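Local coordinates for 2S Albumin protein (Dolichos, PDB 6IX1) that belongs to the seed 2S albumins by name but folds as a four-bladed hemopexin-type beta-propeller, its precise molecular function being unsettled and a storage role plausible, at residues 119-124 / 130-135; 111-116 / 150-155; 173-178 / 184-189. All blocks are in the same frame, centred on the assembly; numbering follows the deposited sequence.

In the fold
The chain folds as a hemopexin-type beta-propeller of four antiparallel sheets. Contacts 1 and 3 are equivalent hairpins in successive blades, each joining the innermost strand to the second one, and each centred about 7 Å from the centre of the chain. Their centres are about 10 Å apart, and Ser-174 OG hydrogen-bonds to Ser-120 OG and Ala-121 O, tying the two blades near the axis. Contact 2 lies farther out, about 17 Å from the chain centre, where the loop leading into the contact 1 blade meets its outer strand 151-154. In sequence, 111-116 precedes contact 1 and 150-155 follows it, with contact 3 later. Contacts 2 and 3, about 20 Å apart between centres, do not touch.

Contact 1 (119-124 / 130-135); sequences DSAFRS and VYLFKG. With SO4 (sulfate ion), chain E.
A classic beta bulge opens innermost strand 120-123, where Asp-119 and Ser-120 both face Phe-133: Phe-133 O accepts from Asp-119 N at 2.8 Å and, weakly, from Ser-120 N at 3.4 Å. The Asp-119 carboxylate grips the end of the partner strand, its OD2 taking the N-H of Gly-135 at 2.8 Å from above the carboxylate plane. Beyond the bulge the two strands form the inner hairpin of a hemopexin-type propeller blade, running antiparallel at 169°. Phe-122, Tyr-131 and Phe-133 cluster on one face of it. With chi1 at 68°, Phe-122 CG sits between the backbone N and carbonyl carbon, which brings the ring back over the hairpin. Tyr-131 CD2 lies above one face of the Phe-122 ring, near its rim, 3.4 Å from Phe-122 CE1, the planes inclined at 33°, and Tyr-131 CB makes a CH-pi contact 4.3 Å from the Phe-122 centroid. Phe-133 meets Phe-122 rim to rim, CE2 to CE2 at 3.7 Å. Tyr-131 OH reaches a sulfate, probably a crystallisation additive, at 2.6 Å from its O2; Tyr-138, Arg-140 and Gly-199 also bind this ion. On the opposite face Ala-121 and Val-130 pack against Phe-66 of strand 64-67.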
# COMPACT_ATOMS: atom_id res chain seq x y z
N ASP A 119 -5.17 -5.82 4.80
CA ASP A 119 -4.77 -4.60 5.53
C ASP A 119 -3.80 -3.77 4.71
O ASP A 119 -3.93 -2.53 4.77
CB ASP A 119 -4.07 -4.99 6.84
CG ASP A 119 -4.96 -5.60 7.92
OD1 ASP A 119 -6.21 -5.46 7.81
OD2 ASP A 119 -4.42 -6.26 8.82
N SER A 120 -2.84 -4.39 4.08
CA SER A 120 -1.78 -3.62 3.45
C SER A 120 -1.11 -4.47 2.40
O SER A 120 -1.28 -5.72 2.44
CB SER A 120 -0.72 -3.17 4.45
OG SER A 120 0.03 -2.10 4.00
N ALA A 121 -0.34 -3.85 1.51
CA ALA A 121 0.34 -4.56 0.47
C ALA A 121 1.48 -3.74 -0.08
O ALA A 121 1.37 -2.50 -0.03
CB ALA A 121 -0.59 -4.86 -0.63
N PHE A 122 2.48 -4.35 -0.68
CA PHE A 122 3.48 -3.54 -1.39
C PHE A 122 4.11 -4.38 -2.45
O PHE A 122 4.11 -5.62 -2.31
CB PHE A 122 4.53 -2.90 -0.49
CG PHE A 122 5.52 -3.77 0.21
CD1 PHE A 122 6.66 -4.18 -0.38
CD2 PHE A 122 5.29 -4.21 1.51
CE1 PHE A 122 7.58 -4.93 0.32
CE2 PHE A 122 6.20 -4.91 2.25
CZ PHE A 122 7.32 -5.32 1.59
N ARG A 123 4.62 -3.76 -3.48
CA ARG A 123 5.22 -4.43 -4.62
C ARG A 123 6.62 -4.93 -4.33
O ARG A 123 7.48 -4.19 -3.84
CB ARG A 123 5.23 -3.41 -5.76
CG ARG A 123 5.76 -3.91 -7.11
CD ARG A 123 4.90 -4.93 -7.75
NE ARG A 123 5.24 -5.14 -9.12
CZ ARG A 123 6.15 -6.00 -9.61
NH1 ARG A 123 6.74 -6.87 -8.79
NH2 ARG A 123 6.39 -6.12 -10.89
N SER A 124 6.83 -6.21 -4.59
CA SER A 124 8.13 -6.83 -4.35
C SER A 124 9.07 -6.50 -5.50
O SER A 124 8.68 -6.18 -6.64
CB SER A 124 7.96 -8.34 -4.21
OG SER A 124 9.19 -8.99 -3.94
N VAL A 130 3.66 -9.36 -5.09
CA VAL A 130 3.10 -8.35 -4.19
C VAL A 130 2.91 -8.98 -2.83
O VAL A 130 2.28 -10.08 -2.73
CB VAL A 130 1.77 -7.84 -4.72
CG1 VAL A 130 1.15 -6.88 -3.76
CG2 VAL A 130 1.92 -7.22 -6.09
N TYR A 131 3.42 -8.37 -1.79
CA TYR A 131 3.19 -8.77 -0.39
C TYR A 131 1.81 -8.34 0.02
O TYR A 131 1.43 -7.20 -0.21
CB TYR A 131 4.21 -8.18 0.55
CG TYR A 131 5.59 -8.73 0.31
CD1 TYR A 131 6.05 -9.85 0.94
CD2 TYR A 131 6.52 -8.07 -0.48
CE1 TYR A 131 7.28 -10.42 0.71
CE2 TYR A 131 7.77 -8.63 -0.68
CZ TYR A 131 8.18 -9.78 -0.08
OH TYR A 131 9.45 -10.21 -0.23
N LEU A 132 1.05 -9.22 0.64
CA LEU A 132 -0.29 -9.02 1.20
C LEU A 132 -0.25 -9.27 2.73
O LEU A 132 0.26 -10.32 3.12
CB LEU A 132 -1.33 -9.94 0.54
CG LEU A 132 -1.41 -9.90 -0.98
CD1 LEU A 132 -2.47 -10.86 -1.40
CD2 LEU A 132 -1.77 -8.54 -1.57
N PHE A 133 -0.84 -8.35 3.50
CA PHE A 133 -0.80 -8.44 4.95
C PHE A 133 -2.22 -8.42 5.48
O PHE A 133 -3.04 -7.61 5.00
CB PHE A 133 -0.06 -7.26 5.56
CG PHE A 133 1.38 -7.24 5.14
CD1 PHE A 133 2.30 -8.00 5.84
CD2 PHE A 133 1.84 -6.51 4.01
CE1 PHE A 133 3.63 -8.08 5.45
CE2 PHE A 133 3.17 -6.58 3.65
CZ PHE A 133 4.07 -7.30 4.39
N LYS A 134 -2.51 -9.29 6.45
CA LYS A 134 -3.83 -9.31 7.11
C LYS A 134 -3.62 -9.76 8.54
O LYS A 134 -3.12 -10.90 8.77
CB LYS A 134 -4.83 -10.28 6.46
CG LYS A 134 -6.19 -10.35 7.10
CD LYS A 134 -6.95 -9.05 7.17
CE LYS A 134 -8.37 -9.26 7.57
NZ LYS A 134 -9.06 -9.94 6.49
N GLY A 135 -3.97 -8.92 9.53
CA GLY A 135 -3.55 -9.24 10.90
C GLY A 135 -2.08 -9.50 10.98
O GLY A 135 -1.29 -8.82 10.34
S SO4 E . 9.58 -13.33 1.31
O1 SO4 E . 9.46 -13.14 -0.18
O2 SO4 E . 10.10 -11.99 1.58
O3 SO4 E . 10.52 -14.33 1.40
O4 SO4 E . 8.29 -13.66 1.76
O HOH W 1 -1.52 -6.56 8.67

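Contact 2 (111-116 / 150-155); sequences NTVFED and GTIRNI
Thr-112 OG1 is gripped twice: it accepts the backbone N-H of Phe-114 at 3.2 Å with an angle of 160° at the hydrogen, and it is also hydrogen-bonded to Leu-109 O. The first bond defines an ST turn, made possible by a chi1 of 79° that turns OG1 back to the N-H two residues on. A type I beta turn from Thr-112 to Glu-115 overlaps it, closed by Glu-115 N to Thr-112 O at 3.1 Å. The Glu-115 side chain folds back in turn, its OE1 receiving Asn-111 N at 2.8 Å from well above the carboxylate plane. This compact loop leads from helix 102-105 into the next propeller blade, and its apolar side meets the outer strand of that blade, 151-154, through one residue, Ile-152. The isoleucine CD1 comes 3.6 Å from CE2 of Phe-114 and 3.8 Å from CB of Thr-112, the phenylalanine and isoleucine side chains running antiparallel past one another. Val-113 and Ile-152 reach tip to tip, CG2 to CG2 at 4.0 Å. The same Val-113 CG2 lies over the centre of the Phe-114 ring, 3.9 Å above its plane. An alanine at Ile-152 would lack both CD1 and CG2, and is likely to leave a gap beside Phe-114 and Val-113 with no other contact between loop and strand. Phe-114 also rests on Leu-132 and Lys-134 of strand 129-134, and Lys-134 NZ hydrogen-bonds to Val-113 O.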
# COMPACT_ATOMS: atom_id res chain seq x y z
N ASN A 111 -11.71 -18.13 0.49
CA ASN A 111 -11.61 -18.96 1.68
C ASN A 111 -10.39 -18.71 2.53
O ASN A 111 -10.30 -19.40 3.55
CB ASN A 111 -11.79 -20.44 1.36
CG ASN A 111 -13.09 -20.71 0.62
OD1 ASN A 111 -14.13 -20.17 0.96
ND2 ASN A 111 -12.99 -21.48 -0.45
N THR A 112 -9.53 -17.81 2.11
CA THR A 112 -8.33 -17.45 2.88
C THR A 112 -8.57 -16.27 3.81
O THR A 112 -9.58 -15.58 3.70
CB THR A 112 -7.09 -17.20 2.03
OG1 THR A 112 -7.19 -15.87 1.49
CG2 THR A 112 -6.85 -18.27 1.02
N VAL A 113 -7.58 -15.95 4.64
CA VAL A 113 -7.67 -14.76 5.53
C VAL A 113 -7.83 -13.44 4.74
O VAL A 113 -8.32 -12.43 5.34
CB VAL A 113 -6.46 -14.64 6.44
CG1 VAL A 113 -6.43 -15.81 7.43
CG2 VAL A 113 -5.16 -14.44 5.66
N PHE A 114 -7.56 -13.42 3.47
CA PHE A 114 -7.60 -12.20 2.67
C PHE A 114 -8.98 -11.96 2.08
O PHE A 114 -9.23 -10.85 1.58
CB PHE A 114 -6.58 -12.27 1.54
CG PHE A 114 -5.15 -12.26 2.01
CD1 PHE A 114 -4.59 -11.23 2.73
CD2 PHE A 114 -4.39 -13.40 1.88
CE1 PHE A 114 -3.30 -11.30 3.21
CE2 PHE A 114 -3.10 -13.47 2.34
CZ PHE A 114 -2.57 -12.43 2.99
N GLU A 115 -9.86 -12.95 2.07
CA GLU A 115 -11.09 -12.78 1.25
C GLU A 115 -12.00 -11.63 1.75
O GLU A 115 -12.67 -11.04 0.95
CB GLU A 115 -11.87 -14.07 1.18
CG GLU A 115 -12.61 -14.52 2.38
CD GLU A 115 -13.53 -15.73 2.12
OE1 GLU A 115 -13.68 -16.17 0.89
OE2 GLU A 115 -14.04 -16.23 3.12
N ASP A 116 -12.01 -11.33 3.04
CA ASP A 116 -12.92 -10.28 3.56
C ASP A 116 -12.24 -8.91 3.61
O ASP A 116 -12.89 -7.95 3.99
CB ASP A 116 -13.43 -10.64 4.96
CG ASP A 116 -14.24 -11.91 5.04
OD1 ASP A 116 -15.02 -12.07 4.14
OD2 ASP A 116 -14.08 -12.65 6.02
N GLY A 150 3.43 -19.71 -2.56
CA GLY A 150 3.61 -20.31 -1.23
C GLY A 150 2.39 -20.26 -0.36
O GLY A 150 1.22 -20.46 -0.81
N THR A 151 2.66 -19.96 0.91
CA THR A 151 1.61 -20.10 1.92
C THR A 151 1.48 -18.82 2.68
O THR A 151 2.33 -17.91 2.52
CB THR A 151 1.89 -21.29 2.83
OG1 THR A 151 2.99 -20.98 3.72
CG2 THR A 151 2.08 -22.57 2.06
N ILE A 152 0.47 -18.76 3.52
CA ILE A 152 0.19 -17.56 4.29
C ILE A 152 0.73 -17.83 5.70
O ILE A 152 0.35 -18.85 6.35
CB ILE A 152 -1.29 -17.24 4.30
CG1 ILE A 152 -1.83 -17.09 2.89
CG2 ILE A 152 -1.53 -16.05 5.19
CD1 ILE A 152 -3.37 -17.03 2.82
N ARG A 153 1.70 -17.08 6.16
CA ARG A 153 2.53 -17.30 7.35
C ARG A 153 2.48 -16.09 8.29
O ARG A 153 1.85 -15.09 7.95
CB ARG A 153 4.00 -17.56 6.99
CG ARG A 153 4.04 -18.71 6.01
CD ARG A 153 5.51 -19.02 5.71
NE ARG A 153 6.24 -17.87 5.11
CZ ARG A 153 7.53 -17.76 5.06
NH1 ARG A 153 8.31 -18.71 5.60
NH2 ARG A 153 8.06 -16.69 4.52
N ASN A 154 3.17 -16.19 9.41
CA ASN A 154 3.24 -14.99 10.24
C ASN A 154 4.16 -14.01 9.51
O ASN A 154 5.16 -14.40 8.91
CB ASN A 154 3.73 -15.33 11.64
CG ASN A 154 2.70 -16.02 12.49
OD1 ASN A 154 1.62 -16.34 12.08
ND2 ASN A 154 3.04 -16.25 13.72
N ILE A 155 3.86 -12.73 9.75
CA ILE A 155 4.78 -11.66 9.25
C ILE A 155 6.22 -11.95 9.63
O ILE A 155 7.15 -11.80 8.79
CB ILE A 155 4.32 -10.32 9.80
CG1 ILE A 155 2.99 -9.92 9.14
CG2 ILE A 155 5.41 -9.26 9.63
CD1 ILE A 155 2.30 -8.69 9.67

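Contact 3 (173-178 / 184-189); sequences ASFASH and YLFKGA. With SO4 (sulfate ion), chain D.
The rings of Phe-175 and Tyr-184 run alongside each other, projecting from the sheet in a common direction, their planes only 15° apart but displaced, with little overlap. Their centroids are 4.9 Å apart, and the nearest atoms, Phe-175 CZ and Tyr-184 CD1, approach to 3.3 Å. Phe-186 meets Phe-175 at the edge instead, CE1 to CE1 at 4.0 Å, while its own edge also faces the backbone, with Ala-173 O 3.5 Å from Phe-186 CD1. A chi1 of 73°, with CG of Phe-175 anti to neither backbone neighbour, lets the ring lean in beside Tyr-184. At the far edge of the Tyr-184 ring sits a sulfate, a probable crystallisation additive, whose sulfur is in the ring plane; Tyr-184 OH donates to its O2 at 2.7 Å. A water bridges the same hydroxyl, to which it donates, and Ser-177 OG, which is also hydrogen-bonded to the backbone N of Lys-179. Beneath the rings the backbones pair closely: Tyr-184 N bonds to Phe-175 O at 2.9 Å and is nearly straight, 170° at the hydrogen, and Ser-174 CA makes a C-H...O contact of 3.0 Å with Tyr-184 O. Facing away from the rings, Ser-174 CB touches Leu-185 CD2. These strands are the inner pair of a propeller blade. Strand 190-195 continues the sheet beyond 182-187, with Leu-185 and Val-192 joined by backbone hydrogen bonds. Phe-175 packs on Ala-7 of strand 6-9, whereas Ser-174 and Leu-185 both touch Phe-122 of strand 120-123, placing the hairpin between two neighbouring blades.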
# COMPACT_ATOMS: atom_id res chain seq x y z
N ALA A 173 -0.52 0.21 6.33
CA ALA A 173 -0.31 0.69 4.96
C ALA A 173 1.15 0.46 4.61
O ALA A 173 1.99 0.36 5.54
CB ALA A 173 -0.67 2.18 4.81
N SER A 174 1.48 0.44 3.34
CA SER A 174 2.87 0.22 2.94
C SER A 174 2.99 0.60 1.47
O SER A 174 2.04 0.48 0.75
CB SER A 174 3.29 -1.26 3.15
OG SER A 174 2.34 -2.18 2.55
N PHE A 175 4.20 0.91 1.10
CA PHE A 175 4.50 0.98 -0.34
C PHE A 175 5.98 0.69 -0.59
O PHE A 175 6.85 0.93 0.25
CB PHE A 175 4.11 2.36 -0.93
CG PHE A 175 4.97 3.51 -0.55
CD1 PHE A 175 4.81 4.13 0.67
CD2 PHE A 175 5.91 4.01 -1.45
CE1 PHE A 175 5.59 5.24 1.00
CE2 PHE A 175 6.71 5.08 -1.09
CZ PHE A 175 6.58 5.67 0.12
N ALA A 176 6.26 0.19 -1.77
CA ALA A 176 7.62 -0.02 -2.18
C ALA A 176 8.24 1.32 -2.61
O ALA A 176 7.59 2.11 -3.29
CB ALA A 176 7.62 -0.91 -3.40
N SER A 177 9.47 1.54 -2.21
CA SER A 177 10.17 2.77 -2.63
C SER A 177 10.64 2.69 -4.07
O SER A 177 10.82 1.59 -4.60
CB SER A 177 11.37 2.97 -1.74
OG SER A 177 12.01 4.15 -2.03
N HIS A 178 10.84 3.85 -4.67
CA HIS A 178 11.59 3.89 -5.93
C HIS A 178 13.05 3.51 -5.75
O HIS A 178 13.70 3.18 -6.72
CB HIS A 178 11.47 5.32 -6.52
CG HIS A 178 10.10 5.58 -7.08
ND1 HIS A 178 9.06 6.05 -6.34
CD2 HIS A 178 9.61 5.39 -8.34
CE1 HIS A 178 8.01 6.19 -7.11
NE2 HIS A 178 8.31 5.78 -8.31
N TYR A 184 8.30 1.12 2.76
CA TYR A 184 7.83 1.87 3.94
C TYR A 184 6.63 1.11 4.50
O TYR A 184 5.71 0.79 3.75
CB TYR A 184 7.41 3.27 3.54
CG TYR A 184 8.53 4.14 3.16
CD1 TYR A 184 8.98 4.18 1.86
CD2 TYR A 184 9.20 4.91 4.09
CE1 TYR A 184 10.10 4.94 1.52
CE2 TYR A 184 10.30 5.66 3.76
CZ TYR A 184 10.72 5.75 2.45
OH TYR A 184 11.82 6.47 2.08
N LEU A 185 6.67 0.88 5.81
CA LEU A 185 5.56 0.17 6.51
C LEU A 185 5.01 1.20 7.53
O LEU A 185 5.75 1.86 8.24
CB LEU A 185 6.07 -1.06 7.28
CG LEU A 185 6.97 -2.01 6.49
CD1 LEU A 185 7.33 -3.17 7.43
CD2 LEU A 185 6.23 -2.58 5.27
N PHE A 186 3.70 1.27 7.55
CA PHE A 186 3.00 2.21 8.44
C PHE A 186 2.04 1.42 9.36
O PHE A 186 1.39 0.50 8.93
CB PHE A 186 2.13 3.17 7.62
CG PHE A 186 2.92 4.03 6.66
CD1 PHE A 186 3.24 3.62 5.42
CD2 PHE A 186 3.40 5.23 7.06
CE1 PHE A 186 4.02 4.42 4.58
CE2 PHE A 186 4.22 6.06 6.31
CZ PHE A 186 4.51 5.64 5.04
N LYS A 187 1.97 1.84 10.60
CA LYS A 187 1.10 1.20 11.60
C LYS A 187 0.70 2.31 12.58
O LYS A 187 1.57 2.86 13.29
CB LYS A 187 1.80 0.05 12.32
CG LYS A 187 1.08 -0.61 13.49
CD LYS A 187 -0.07 -1.32 13.02
CE LYS A 187 -0.53 -2.46 13.96
NZ LYS A 187 0.35 -3.64 14.36
N GLY A 188 -0.58 2.64 12.56
CA GLY A 188 -1.08 3.78 13.31
C GLY A 188 -0.29 5.03 13.04
O GLY A 188 -0.08 5.35 11.86
N ALA A 189 0.25 5.59 14.11
CA ALA A 189 0.99 6.87 14.08
C ALA A 189 2.44 6.73 13.59
O ALA A 189 3.11 7.77 13.38
CB ALA A 189 0.97 7.41 15.49
S SO4 D . 12.66 8.14 5.42
O1 SO4 D . 13.54 9.18 5.81
O2 SO4 D . 13.06 7.75 4.11
O3 SO4 D . 11.36 8.59 5.37
O4 SO4 D . 12.70 7.01 6.31
O HOH W 2 13.34 4.71 0.21